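Local coordinates for fatty acid amide hydrolase (Candida albicans, PDB 6KVR), which probably hydrolyses amides of monocarboxylic acids, fatty acid amides among them, to the carboxylate and ammonium, as an amidase signature family enzyme, at residues A[272-277]-A[548-553]; A[460-465]-A[543-548]; A[130-135]-A[194-199]; A[88-93]-A[151-156]. All blocks are in the same frame, centred on the assembly; numbering follows the deposited sequence.

Contact 1. Residues A[272-277]-A[548-553]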
loop_
_atom_site.group_PDB
_atom_site.type_symbol
_atom_site.label_atom_id
_atom_site.label_comp_id
_atom_site.label_asym_id
_atom_site.label_seq_id
_atom_site.Cartn_x
_atom_site.Cartn_y
_atom_site.Cartn_z
ATOM N N PRO A 272 -0.360 -14.151 -2.289
ATOM C CA PRO A 272 -0.900 -13.058 -3.106
ATOM C C PRO A 272 -0.140 -11.752 -2.893
ATOM O O PRO A 272 0.649 -11.597 -1.947
ATOM C CB PRO A 272 -2.355 -12.941 -2.646
ATOM C CG PRO A 272 -2.448 -13.703 -1.352
ATOM C CD PRO A 272 -1.228 -14.528 -1.164
ATOM N N THR A 273 -0.351 -10.825 -3.831
ATOM C CA THR A 273 0.144 -9.463 -3.659
ATOM C C THR A 273 -0.408 -8.897 -2.362
ATOM O O THR A 273 -1.549 -9.188 -1.985
ATOM C CB THR A 273 -0.289 -8.555 -4.826
ATOM O OG1 THR A 273 -0.216 -9.258 -6.069
ATOM C CG2 THR A 273 0.630 -7.323 -4.911
ATOM N N THR A 274 0.389 -8.070 -1.683
ATOM C CA THR A 274 -0.066 -7.528 -0.407
ATOM C C THR A 274 -1.358 -6.741 -0.579
ATOM O O THR A 274 -1.642 -6.182 -1.645
ATOM C CB THR A 274 0.987 -6.620 0.232
ATOM O OG1 THR A 274 1.354 -5.589 -0.695
ATOM C CG2 THR A 274 2.237 -7.416 0.648
ATOM N N LYS A 275 -2.147 -6.722 0.496
ATOM C CA LYS A 275 -3.323 -5.877 0.680
ATOM C C LYS A 275 -4.534 -6.336 -0.120
ATOM O O LYS A 275 -5.460 -5.567 -0.322
ATOM C CB LYS A 275 -3.008 -4.407 0.386
ATOM C CG LYS A 275 -1.800 -3.891 1.186
ATOM C CD LYS A 275 -0.870 -3.044 0.320
ATOM C CE LYS A 275 -1.069 -1.525 0.560
ATOM N NZ LYS A 275 -0.570 -0.631 -0.556
ATOM N N ARG A 276 -4.573 -7.589 -0.559
ATOM C CA ARG A 276 -5.799 -8.147 -1.103
ATOM C C ARG A 276 -6.551 -8.976 -0.064
ATOM O O ARG A 276 -7.772 -8.847 0.069
ATOM C CB ARG A 276 -5.480 -8.997 -2.342
ATOM C CG ARG A 276 -4.736 -8.251 -3.437
ATOM C CD ARG A 276 -4.815 -8.962 -4.797
ATOM N NE ARG A 276 -6.077 -8.728 -5.493
ATOM C CZ ARG A 276 -6.301 -9.004 -6.774
ATOM N NH1 ARG A 276 -5.346 -9.472 -7.559
ATOM N NH2 ARG A 276 -7.525 -8.818 -7.275
ATOM N N ILE A 277 -5.831 -9.795 0.700
ATOM C CA ILE A 277 -6.391 -10.625 1.756
ATOM C C ILE A 277 -5.989 -9.999 3.090
ATOM O O ILE A 277 -4.832 -9.606 3.268
ATOM C CB ILE A 277 -5.902 -12.087 1.620
ATOM C CG1 ILE A 277 -6.631 -12.781 0.462
ATOM C CG2 ILE A 277 -6.205 -12.891 2.845
ATOM C CD1 ILE A 277 -6.167 -12.391 -0.888
ATOM N N LYS A 548 3.623 -10.344 -12.254
ATOM C CA LYS A 548 3.712 -8.932 -11.911
ATOM C C LYS A 548 2.715 -8.587 -10.800
ATOM O O LYS A 548 1.715 -9.278 -10.582
ATOM C CB LYS A 548 3.459 -8.055 -13.143
ATOM C CG LYS A 548 4.652 -7.937 -14.092
ATOM C CD LYS A 548 4.219 -7.527 -15.498
ATOM C CE LYS A 548 2.849 -8.106 -15.828
ATOM N NZ LYS A 548 2.495 -7.955 -17.270
ATOM N N ARG A 549 2.999 -7.485 -10.101
ATOM C CA ARG A 549 2.222 -7.112 -8.919
ATOM C C ARG A 549 0.757 -6.888 -9.267
ATOM O O ARG A 549 0.437 -6.169 -10.222
ATOM C CB ARG A 549 2.804 -5.840 -8.286
ATOM C CG ARG A 549 4.170 -6.025 -7.671
ATOM C CD ARG A 549 4.566 -4.787 -6.882
ATOM N NE ARG A 549 3.977 -4.780 -5.549
ATOM C CZ ARG A 549 3.564 -3.683 -4.926
ATOM N NH1 ARG A 549 3.651 -2.488 -5.495
ATOM N NH2 ARG A 549 3.062 -3.782 -3.697
ATOM N N TYR A 550 -0.123 -7.502 -8.477
ATOM C CA TYR A 550 -1.582 -7.426 -8.587
ATOM C C TYR A 550 -2.128 -8.157 -9.805
ATOM O O TYR A 550 -3.299 -7.990 -10.152
ATOM C CB TYR A 550 -2.078 -5.974 -8.546
ATOM C CG TYR A 550 -1.786 -5.405 -7.188
ATOM C CD1 TYR A 550 -2.551 -5.779 -6.086
ATOM C CD2 TYR A 550 -0.693 -4.571 -6.984
ATOM C CE1 TYR A 550 -2.266 -5.301 -4.826
ATOM C CE2 TYR A 550 -0.393 -4.088 -5.723
ATOM C CZ TYR A 550 -1.179 -4.458 -4.650
ATOM O OH TYR A 550 -0.869 -3.981 -3.397
ATOM N N PHE A 551 -1.312 -8.989 -10.444
ATOM C CA PHE A 551 -1.786 -9.881 -11.501
ATOM C C PHE A 551 -1.933 -11.313 -10.996
ATOM O O PHE A 551 -1.644 -12.270 -11.720
ATOM C CB PHE A 551 -0.853 -9.811 -12.705
ATOM C CG PHE A 551 -0.987 -8.530 -13.506
ATOM C CD1 PHE A 551 -0.506 -7.321 -13.002
ATOM C CD2 PHE A 551 -1.603 -8.530 -14.759
ATOM C CE1 PHE A 551 -0.626 -6.135 -13.734
ATOM C CE2 PHE A 551 -1.719 -7.342 -15.500
ATOM C CZ PHE A 551 -1.231 -6.144 -14.986
ATOM N N ASP A 552 -2.365 -11.463 -9.733
ATOM C CA ASP A 552 -2.598 -12.775 -9.122
ATOM C C ASP A 552 -3.491 -13.665 -9.979
ATOM O O ASP A 552 -3.308 -14.891 -10.023
ATOM C CB ASP A 552 -3.253 -12.609 -7.745
ATOM C CG ASP A 552 -2.576 -11.556 -6.883
ATOM O OD1 ASP A 552 -2.498 -10.369 -7.273
ATOM O OD2 ASP A 552 -2.136 -11.930 -5.791
ATOM N N GLU A 553 -4.506 -13.071 -10.605
ATOM C CA GLU A 553 -5.466 -13.852 -11.378
ATOM C C GLU A 553 -4.774 -14.573 -12.525
ATOM O O GLU A 553 -4.989 -15.770 -12.738
ATOM C CB GLU A 553 -6.583 -12.935 -11.894
ATOM C CG GLU A 553 -7.447 -12.342 -10.770
ATOM C CD GLU A 553 -6.990 -10.935 -10.335
ATOM O OE1 GLU A 553 -5.767 -10.639 -10.359
ATOM O OE2 GLU A 553 -7.866 -10.113 -9.978
#
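The methyl CG2 of T273 sits over the centre of the Y550 ring, 3.3 Å from its centroid and only 10° off the ring normal. This CH-pi contact lies in the tight part of the interface, where two type II beta turns meet, T273-R276 and K548-F551. T273 OG1 stands beside its backbone N (chi1 -39°), and both face the D552 carboxylate. CG2, anti to that N, is left over Y550. T273 N bonds the syn lone pair of D552 OD2. T273 OG1 donates to D552 OD1 at 2.8 Å and takes the Y550 N-H at 3.0 Å. Beyond the ring, Y550 OH donates to T274 O at 2.9 Å.

R276 reaches in from the other direction. Its NH1 meets D552 OD1 at 3.0 Å, on the opposite face of the carboxylate from T273 OG1. NH1 and NH2 also grip E553 end-on, one nitrogen to each oxygen. R332 binds E553 as well.

K275 is the loose member, its CD 3.8 Å from Y550 OH. R549 touches 272-277 little, because its guanidinium bonds D491 and, at the subunit interface, S324 of the second subunit. F551 is the N-cap of helix 552-565. Two acids facing R276 in a buried site would be expected to stay ionised, so the start of that helix is tied by charge to the loop after strand 268-271.

Contact 2. Residues A[460-465]-A[543-548]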
loop_
_atom_site.group_PDB
_atom_site.type_symbol
_atom_site.label_atom_id
_atom_site.label_comp_id
_atom_site.label_asym_id
_atom_site.label_seq_id
_atom_site.Cartn_x
_atom_site.Cartn_y
_atom_site.Cartn_z
ATOM N N VAL A 460 7.734 -10.382 -20.583
ATOM C CA VAL A 460 7.738 -11.604 -19.781
ATOM C C VAL A 460 6.420 -11.712 -19.025
ATOM O O VAL A 460 5.995 -10.760 -18.361
ATOM C CB VAL A 460 8.921 -11.605 -18.798
ATOM C CG1 VAL A 460 8.923 -12.898 -17.967
ATOM C CG2 VAL A 460 10.235 -11.422 -19.536
ATOM N N ASP A 461 5.780 -12.878 -19.095
ATOM C CA ASP A 461 4.566 -13.107 -18.314
ATOM C C ASP A 461 4.857 -13.595 -16.892
ATOM O O ASP A 461 4.224 -13.121 -15.944
ATOM C CB ASP A 461 3.659 -14.130 -19.011
ATOM C CG ASP A 461 3.176 -13.664 -20.376
ATOM O OD1 ASP A 461 2.356 -12.729 -20.427
ATOM O OD2 ASP A 461 3.600 -14.246 -21.401
ATOM N N PHE A 462 5.773 -14.550 -16.717
ATOM C CA PHE A 462 6.004 -15.154 -15.402
ATOM C C PHE A 462 7.465 -15.517 -15.217
ATOM O O PHE A 462 8.218 -15.682 -16.179
ATOM C CB PHE A 462 5.153 -16.407 -15.185
ATOM C CG PHE A 462 3.698 -16.187 -15.447
ATOM C CD1 PHE A 462 2.901 -15.537 -14.511
ATOM C CD2 PHE A 462 3.126 -16.598 -16.640
ATOM C CE1 PHE A 462 1.550 -15.313 -14.757
ATOM C CE2 PHE A 462 1.773 -16.372 -16.894
ATOM C CZ PHE A 462 0.984 -15.727 -15.946
ATOM N N ILE A 463 7.860 -15.648 -13.953
ATOM C CA ILE A 463 9.194 -16.106 -13.582
ATOM C C ILE A 463 9.043 -17.441 -12.868
ATOM O O ILE A 463 8.231 -17.577 -11.940
ATOM C CB ILE A 463 9.926 -15.057 -12.725
ATOM C CG1 ILE A 463 9.977 -13.726 -13.484
ATOM C CG2 ILE A 463 11.357 -15.495 -12.403
ATOM C CD1 ILE A 463 10.608 -12.594 -12.722
ATOM N N LEU A 464 9.773 -18.442 -13.343
ATOM C CA LEU A 464 9.756 -19.785 -12.781
ATOM C C LEU A 464 11.075 -19.993 -12.057
ATOM O O LEU A 464 12.138 -19.660 -12.597
ATOM C CB LEU A 464 9.568 -20.839 -13.869
ATOM C CG LEU A 464 9.576 -22.321 -13.466
ATOM C CD1 LEU A 464 8.440 -22.629 -12.512
ATOM C CD2 LEU A 464 9.485 -23.232 -14.698
ATOM N N SER A 465 11.015 -20.520 -10.837
ATOM C CA SER A 465 12.210 -20.565 -10.007
ATOM C C SER A 465 12.028 -21.638 -8.937
ATOM O O SER A 465 10.897 -22.054 -8.659
ATOM C CB SER A 465 12.474 -19.194 -9.363
ATOM O OG SER A 465 11.501 -18.948 -8.366
ATOM N N LEU A 543 7.712 -25.954 -7.229
ATOM C CA LEU A 543 8.404 -24.810 -7.809
ATOM C C LEU A 543 7.522 -23.569 -7.715
ATOM O O LEU A 543 6.315 -23.662 -7.471
ATOM C CB LEU A 543 8.777 -25.089 -9.275
ATOM C CG LEU A 543 9.738 -26.231 -9.624
ATOM C CD1 LEU A 543 9.815 -26.390 -11.141
ATOM C CD2 LEU A 543 11.142 -26.013 -9.041
ATOM N N GLN A 544 8.120 -22.399 -7.950
ATOM C CA GLN A 544 7.420 -21.127 -7.835
ATOM C C GLN A 544 7.175 -20.491 -9.198
ATOM O O GLN A 544 8.072 -20.447 -10.049
ATOM C CB GLN A 544 8.200 -20.139 -6.971
ATOM C CG GLN A 544 8.302 -20.564 -5.539
ATOM C CD GLN A 544 8.930 -19.474 -4.706
ATOM O OE1 GLN A 544 8.261 -18.867 -3.873
ATOM N NE2 GLN A 544 10.206 -19.188 -4.955
ATOM N N LEU A 545 5.966 -19.966 -9.373
ATOM C CA LEU A 545 5.584 -19.149 -10.522
ATOM C C LEU A 545 5.171 -17.762 -10.025
ATOM O O LEU A 545 4.151 -17.615 -9.342
ATOM C CB LEU A 545 4.457 -19.828 -11.296
ATOM C CG LEU A 545 4.169 -19.330 -12.716
ATOM C CD1 LEU A 545 5.164 -19.877 -13.735
ATOM C CD2 LEU A 545 2.757 -19.746 -13.070
ATOM N N SER A 546 5.960 -16.745 -10.361
ATOM C CA SER A 546 5.717 -15.372 -9.932
ATOM C C SER A 546 5.248 -14.502 -11.097
ATOM O O SER A 546 5.816 -14.560 -12.191
ATOM C CB SER A 546 6.984 -14.755 -9.341
ATOM O OG SER A 546 7.543 -15.615 -8.378
ATOM N N GLY A 547 4.232 -13.670 -10.848
ATOM C CA GLY A 547 3.749 -12.710 -11.811
ATOM C C GLY A 547 3.982 -11.276 -11.366
ATOM O O GLY A 547 4.478 -11.008 -10.275
ATOM N N LYS A 548 3.623 -10.344 -12.254
ATOM C CA LYS A 548 3.712 -8.932 -11.911
ATOM C C LYS A 548 2.715 -8.587 -10.800
ATOM O O LYS A 548 1.715 -9.278 -10.582
ATOM C CB LYS A 548 3.459 -8.055 -13.143
ATOM C CG LYS A 548 4.652 -7.937 -14.092
ATOM C CD LYS A 548 4.219 -7.527 -15.498
ATOM C CE LYS A 548 2.849 -8.106 -15.828
ATOM N NZ LYS A 548 2.495 -7.955 -17.270
HETATM O O HOH W 1 4.430 -8.697 -19.352
HETATM O O HOH W 2 2.518 -11.223 -14.952
HETATM O O HOH W 3 9.472 -17.649 -9.320
#
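F462 is the first side chain of 460-465 to touch 543-548, after V460 O and D461 O have each been linked to K548 through a water, the first to its NZ and the second to its N. F462 CB lies 3.8 Å from L545 CD1, and S546 O lies at the ring edge, near its plane.

I463 pairs with S546 as an antiparallel hydrogen-bonded pair. I463 N to S546 O and S546 N to I463 O are both 2.9 Å. I463 O also takes a proton from a water that is hydrogen-bonded to S465 OG and S546 OG. S546 OG bonds T494 OG1 as well. L464 and L545 form the non-hydrogen-bonded pair. L464 CG is anti to its N (chi1 178°), and CD1 reaches 4.1 Å from L543 CB and 3.3 Å from Q544 O. S465 closes the ladder with Q544, with S465 N to Q544 O at 3.0 Å and Q544 N to S465 O at 2.9 Å. The amide of Q544 turns to R259, P466 and Y483.

These are neighbouring strands of the large mixed sheet, between strands 343-346 and 494-499. Helix 552-565 covers F462 and L545. Helix 482-490 covers I463, Q544 and S546, with W487 touching all three.

Contact 3. Residues A[130-135]-A[194-199]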
loop_
_atom_site.group_PDB
_atom_site.type_symbol
_atom_site.label_atom_id
_atom_site.label_comp_id
_atom_site.label_asym_id
_atom_site.label_seq_id
_atom_site.Cartn_x
_atom_site.Cartn_y
_atom_site.Cartn_z
ATOM N N LEU A 130 -18.615 -30.548 14.077
ATOM C CA LEU A 130 -19.820 -31.310 13.749
ATOM C C LEU A 130 -21.074 -30.447 13.887
ATOM O O LEU A 130 -21.935 -30.431 12.997
ATOM C CB LEU A 130 -19.909 -32.556 14.644
ATOM C CG LEU A 130 -21.117 -33.460 14.358
ATOM C CD1 LEU A 130 -21.186 -33.794 12.867
ATOM C CD2 LEU A 130 -21.138 -34.736 15.229
ATOM N N LYS A 131 -21.187 -29.717 15.000
ATOM C CA LYS A 131 -22.322 -28.816 15.203
ATOM C C LYS A 131 -22.410 -27.761 14.104
ATOM O O LYS A 131 -23.506 -27.447 13.629
ATOM C CB LYS A 131 -22.217 -28.163 16.581
ATOM C CG LYS A 131 -22.795 -29.026 17.683
ATOM C CD LYS A 131 -22.476 -28.451 19.046
ATOM C CE LYS A 131 -22.416 -29.539 20.106
ATOM N NZ LYS A 131 -23.701 -30.284 20.200
ATOM N N GLN A 132 -21.270 -27.206 13.680
ATOM C CA GLN A 132 -21.277 -26.266 12.559
ATOM C C GLN A 132 -21.801 -26.922 11.289
ATOM O O GLN A 132 -22.579 -26.320 10.542
ATOM C CB GLN A 132 -19.877 -25.728 12.290
ATOM C CG GLN A 132 -19.248 -24.927 13.379
ATOM C CD GLN A 132 -17.817 -24.581 13.023
ATOM O OE1 GLN A 132 -17.561 -23.988 11.968
ATOM N NE2 GLN A 132 -16.871 -24.973 13.886
ATOM N N ALA A 133 -21.331 -28.136 10.994
ATOM C CA ALA A 133 -21.803 -28.820 9.796
ATOM C C ALA A 133 -23.294 -29.096 9.878
ATOM O O ALA A 133 -23.991 -29.054 8.859
ATOM C CB ALA A 133 -21.035 -30.126 9.577
ATOM N N GLU A 134 -23.804 -29.361 11.080
ATOM C CA GLU A 134 -25.238 -29.583 11.242
ATOM C C GLU A 134 -26.029 -28.322 10.912
ATOM O O GLU A 134 -27.015 -28.374 10.164
ATOM C CB GLU A 134 -25.528 -30.067 12.663
ATOM C CG GLU A 134 -25.629 -31.590 12.745
ATOM C CD GLU A 134 -25.091 -32.158 14.033
ATOM O OE1 GLU A 134 -24.923 -31.400 15.026
ATOM O OE2 GLU A 134 -24.816 -33.374 14.047
ATOM N N GLU A 135 -25.599 -27.175 11.454
ATOM C CA GLU A 135 -26.236 -25.905 11.115
ATOM C C GLU A 135 -26.277 -25.701 9.611
ATOM O O GLU A 135 -27.294 -25.265 9.066
ATOM C CB GLU A 135 -25.503 -24.738 11.778
ATOM C CG GLU A 135 -25.131 -24.955 13.216
ATOM C CD GLU A 135 -24.487 -23.724 13.850
ATOM O OE1 GLU A 135 -24.901 -22.593 13.521
ATOM O OE2 GLU A 135 -23.542 -23.893 14.657
ATOM N N GLY A 194 -19.590 -19.655 4.602
ATOM C CA GLY A 194 -20.109 -20.986 4.833
ATOM C C GLY A 194 -19.108 -22.030 5.271
ATOM O O GLY A 194 -19.506 -23.189 5.453
ATOM N N ALA A 195 -17.839 -21.679 5.479
ATOM C CA ALA A 195 -16.837 -22.702 5.761
ATOM C C ALA A 195 -17.066 -23.331 7.134
ATOM O O ALA A 195 -17.738 -22.771 7.998
ATOM C CB ALA A 195 -15.432 -22.114 5.680
ATOM N N VAL A 196 -16.492 -24.517 7.329
ATOM C CA VAL A 196 -16.621 -25.268 8.574
ATOM C C VAL A 196 -15.234 -25.410 9.186
ATOM O O VAL A 196 -14.285 -25.796 8.491
ATOM C CB VAL A 196 -17.256 -26.656 8.345
ATOM C CG1 VAL A 196 -17.314 -27.436 9.650
ATOM C CG2 VAL A 196 -18.660 -26.532 7.721
ATOM N N PHE A 197 -15.118 -25.116 10.486
ATOM C CA PHE A 197 -13.839 -25.102 11.196
ATOM C C PHE A 197 -13.778 -26.196 12.250
ATOM O O PHE A 197 -14.787 -26.529 12.875
ATOM C CB PHE A 197 -13.597 -23.760 11.890
ATOM C CG PHE A 197 -13.649 -22.578 10.968
ATOM C CD1 PHE A 197 -13.010 -22.604 9.736
ATOM C CD2 PHE A 197 -14.318 -21.422 11.347
ATOM C CE1 PHE A 197 -13.039 -21.482 8.891
ATOM C CE2 PHE A 197 -14.347 -20.301 10.512
ATOM C CZ PHE A 197 -13.717 -20.335 9.293
ATOM N N TYR A 198 -12.564 -26.705 12.493
ATOM C CA TYR A 198 -12.395 -27.844 13.388
ATOM C C TYR A 198 -10.957 -28.056 13.852
ATOM O O TYR A 198 -10.745 -28.733 14.859
ATOM C CB TYR A 198 -12.905 -29.131 12.711
ATOM C CG TYR A 198 -12.236 -29.449 11.389
ATOM C CD1 TYR A 198 -12.433 -28.643 10.272
ATOM C CD2 TYR A 198 -11.389 -30.539 11.264
ATOM C CE1 TYR A 198 -11.814 -28.925 9.069
ATOM C CE2 TYR A 198 -10.765 -30.826 10.063
ATOM C CZ TYR A 198 -10.991 -30.027 8.969
ATOM O OH TYR A 198 -10.384 -30.315 7.772
ATOM N N VAL A 199 -9.964 -27.513 13.139
ATOM C CA VAL A 199 -8.553 -27.718 13.482
ATOM C C VAL A 199 -7.759 -26.428 13.258
ATOM O O VAL A 199 -7.974 -25.708 12.274
ATOM C CB VAL A 199 -7.931 -28.879 12.674
ATOM C CG1 VAL A 199 -8.033 -28.620 11.182
ATOM C CG2 VAL A 199 -6.483 -29.092 13.057
#
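The amide of Q132 lies against the backbone of F197. F197 N donates to Q132 OE1 at 3.1 Å, and the N-H points almost straight at the oxygen, at 167°. The oxygen receives it less directly. The nitrogen stands above the amide plane of Q132, 39° out of it. On the other branch of the amide, Q132 NE2 lies 2.8 Å from F197 O. The side-chain amide thus runs alongside the main chain, with its oxygen near N and its nitrogen near O. Q132 CG is anti to its own carbonyl carbon (chi1 -63°) and the chain runs extended beyond it, which carries the amide from the helix across to the loop. R136, one residue beyond 130-135, adds two more polar links, from NE to G194 O and from NH2 to A195 O.

The polar contacts join helix 126-143 to the loop that leads from helix 185-192 into strand 199-201 of the central sheet. G194 ends the preceding helix in a Schellman motif with positive phi. V196 is backbone-bonded to I153 and I155, so the loop already runs beside the approach to strand 155-158.

The apolar contacts are light. V196 CG1 lies 4.1 Å from Q132 CB. F104 of helix 100-118 touches both A133 and V196. The ring of F197 leads away from helix 126-143 and packs on T187, L190 and E191 of helix 185-192.

Contact 4. Residues A[88-93]-A[151-156]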
loop_
_atom_site.group_PDB
_atom_site.type_symbol
_atom_site.label_atom_id
_atom_site.label_comp_id
_atom_site.label_asym_id
_atom_site.label_seq_id
_atom_site.Cartn_x
_atom_site.Cartn_y
_atom_site.Cartn_z
ATOM N N GLU A 88 -15.658 -28.966 -6.575
ATOM C CA GLU A 88 -16.711 -29.941 -6.860
ATOM C C GLU A 88 -17.446 -30.390 -5.591
ATOM O O GLU A 88 -18.657 -30.641 -5.649
ATOM C CB GLU A 88 -16.131 -31.124 -7.642
ATOM C CG GLU A 88 -14.834 -31.718 -7.109
ATOM C CD GLU A 88 -14.055 -32.522 -8.178
ATOM O OE1 GLU A 88 -12.817 -32.719 -8.021
ATOM O OE2 GLU A 88 -14.687 -32.978 -9.161
ATOM N N LEU A 89 -16.765 -30.451 -4.435
ATOM C CA LEU A 89 -17.484 -30.599 -3.168
ATOM C C LEU A 89 -18.539 -29.506 -2.992
ATOM O O LEU A 89 -19.659 -29.772 -2.530
ATOM C CB LEU A 89 -16.505 -30.558 -1.999
ATOM C CG LEU A 89 -15.713 -31.791 -1.591
ATOM C CD1 LEU A 89 -14.816 -31.406 -0.431
ATOM C CD2 LEU A 89 -16.613 -32.970 -1.219
ATOM N N ALA A 90 -18.197 -28.266 -3.339
ATOM C CA ALA A 90 -19.132 -27.163 -3.146
ATOM C C ALA A 90 -20.355 -27.326 -4.041
ATOM O O ALA A 90 -21.498 -27.190 -3.578
ATOM C CB ALA A 90 -18.434 -25.823 -3.412
ATOM N N LYS A 91 -20.131 -27.627 -5.329
ATOM C CA LYS A 91 -21.241 -27.874 -6.248
ATOM C C LYS A 91 -22.094 -29.057 -5.791
ATOM O O LYS A 91 -23.331 -29.002 -5.855
ATOM C CB LYS A 91 -20.714 -28.122 -7.663
ATOM C CG LYS A 91 -20.313 -26.880 -8.441
ATOM C CD LYS A 91 -19.075 -27.131 -9.314
ATOM C CE LYS A 91 -19.059 -26.191 -10.535
ATOM N NZ LYS A 91 -17.699 -25.669 -10.940
ATOM N N LYS A 92 -21.457 -30.140 -5.328
ATOM C CA LYS A 92 -22.216 -31.313 -4.895
ATOM C C LYS A 92 -23.104 -30.993 -3.695
ATOM O O LYS A 92 -24.285 -31.358 -3.669
ATOM C CB LYS A 92 -21.273 -32.470 -4.559
ATOM C CG LYS A 92 -20.672 -33.200 -5.750
ATOM C CD LYS A 92 -20.496 -34.686 -5.407
ATOM C CE LYS A 92 -19.590 -35.410 -6.415
ATOM N NZ LYS A 92 -19.761 -34.902 -7.819
ATOM N N ILE A 93 -22.548 -30.323 -2.679
ATOM C CA ILE A 93 -23.338 -29.936 -1.507
ATOM C C ILE A 93 -24.479 -29.014 -1.918
ATOM O O ILE A 93 -25.626 -29.182 -1.488
ATOM C CB ILE A 93 -22.444 -29.265 -0.450
ATOM C CG1 ILE A 93 -21.416 -30.257 0.091
ATOM C CG2 ILE A 93 -23.295 -28.668 0.665
ATOM C CD1 ILE A 93 -20.236 -29.587 0.769
ATOM N N HIS A 151 -20.079 -23.087 1.508
ATOM C CA HIS A 151 -21.019 -23.783 2.375
ATOM C C HIS A 151 -20.599 -25.234 2.559
ATOM O O HIS A 151 -20.533 -26.003 1.592
ATOM C CB HIS A 151 -22.423 -23.689 1.760
ATOM C CG HIS A 151 -23.491 -24.390 2.546
ATOM N ND1 HIS A 151 -24.480 -23.712 3.224
ATOM C CD2 HIS A 151 -23.747 -25.709 2.729
ATOM C CE1 HIS A 151 -25.286 -24.579 3.811
ATOM N NE2 HIS A 151 -24.863 -25.798 3.526
ATOM N N GLY A 152 -20.276 -25.590 3.798
ATOM C CA GLY A 152 -19.932 -26.954 4.138
ATOM C C GLY A 152 -18.512 -27.373 3.843
ATOM O O GLY A 152 -18.209 -28.562 3.962
ATOM N N ILE A 153 -17.624 -26.454 3.472
ATOM C CA ILE A 153 -16.273 -26.789 3.049
ATOM C C ILE A 153 -15.362 -26.753 4.306
ATOM O O ILE A 153 -15.208 -25.666 4.880
ATOM C CB ILE A 153 -15.768 -25.839 1.960
ATOM C CG1 ILE A 153 -16.571 -26.060 0.681
ATOM C CG2 ILE A 153 -14.312 -26.095 1.637
ATOM C CD1 ILE A 153 -16.640 -27.540 0.251
ATOM N N PRO A 154 -14.803 -27.874 4.724
ATOM C CA PRO A 154 -13.922 -27.873 5.919
ATOM C C PRO A 154 -12.556 -27.274 5.620
ATOM O O PRO A 154 -11.811 -27.761 4.761
ATOM C CB PRO A 154 -13.815 -29.362 6.284
ATOM C CG PRO A 154 -14.882 -30.055 5.502
ATOM C CD PRO A 154 -15.065 -29.237 4.247
ATOM N N ILE A 155 -12.205 -26.231 6.370
ATOM C CA ILE A 155 -11.027 -25.414 6.110
ATOM C C ILE A 155 -10.185 -25.390 7.377
ATOM O O ILE A 155 -10.719 -25.193 8.474
ATOM C CB ILE A 155 -11.434 -23.999 5.653
ATOM C CG1 ILE A 155 -12.021 -24.070 4.237
ATOM C CG2 ILE A 155 -10.261 -23.011 5.720
ATOM C CD1 ILE A 155 -12.256 -22.731 3.581
ATOM N N SER A 156 -8.885 -25.648 7.233
ATOM C CA SER A 156 -7.961 -25.590 8.354
ATOM C C SER A 156 -7.336 -24.199 8.459
ATOM O O SER A 156 -7.148 -23.504 7.459
ATOM C CB SER A 156 -6.866 -26.647 8.209
ATOM O OG SER A 156 -6.218 -26.517 6.957
HETATM O O HOH W 4 -21.786 -25.522 -0.868
#
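I93 meets H151 and I153 where helix 86-94 packs on the loop entering strand 155-158 of the central amidase sheet. From CB, which points at the loop, the I93 side chain forks. CG2 is anti to the backbone N (chi1 for CG1 -65°) and reaches H151 CD2 at 3.6 Å. The other branch runs through CG1 to CD1. This tip lies 3.7 Å from H151 O, 3.9 Å from G152 O and 4.2 Å from I153 CD1.

G152 has positive phi and no side chain on the side where I93 CD1 lies. One turn back on the helix, L89 CB packs against I153 CD1 at 3.8 Å. The same methyl reaches A90. F107 of helix 100-118 touches L89, and S100 touches I93 and H151. The H151 ring is held through ND1 by V147 N. A water bridges the two backbones, donating to H151 O at 2.8 Å and to A90 O at 3.2 Å.

From the N terminus, contact 4 opens first at helix 86-94. Contact 3 opens at helix 126-143 before contact 4 closes at 151-156, and it closes in turn at 194-199. The two loops therefore cross. They also touch, since V196 and the backbone of I153 and I155 are probably hydrogen-bonded. Contact 4 ties helix 86-94 to the entry of strand 155-158, and contact 3 ties helix 126-143 to the loop before strand 199-201. Contact 1 then opens at 272-277, after strand 268-271, and spans a long loop to 548-553. Contact 2, 460-465 with 543-548, is nested inside it. Contacts 1 and 2 share K548, between strand 540-546 and helix 552-565. Contacts 2 and 4 both reach the same sheet.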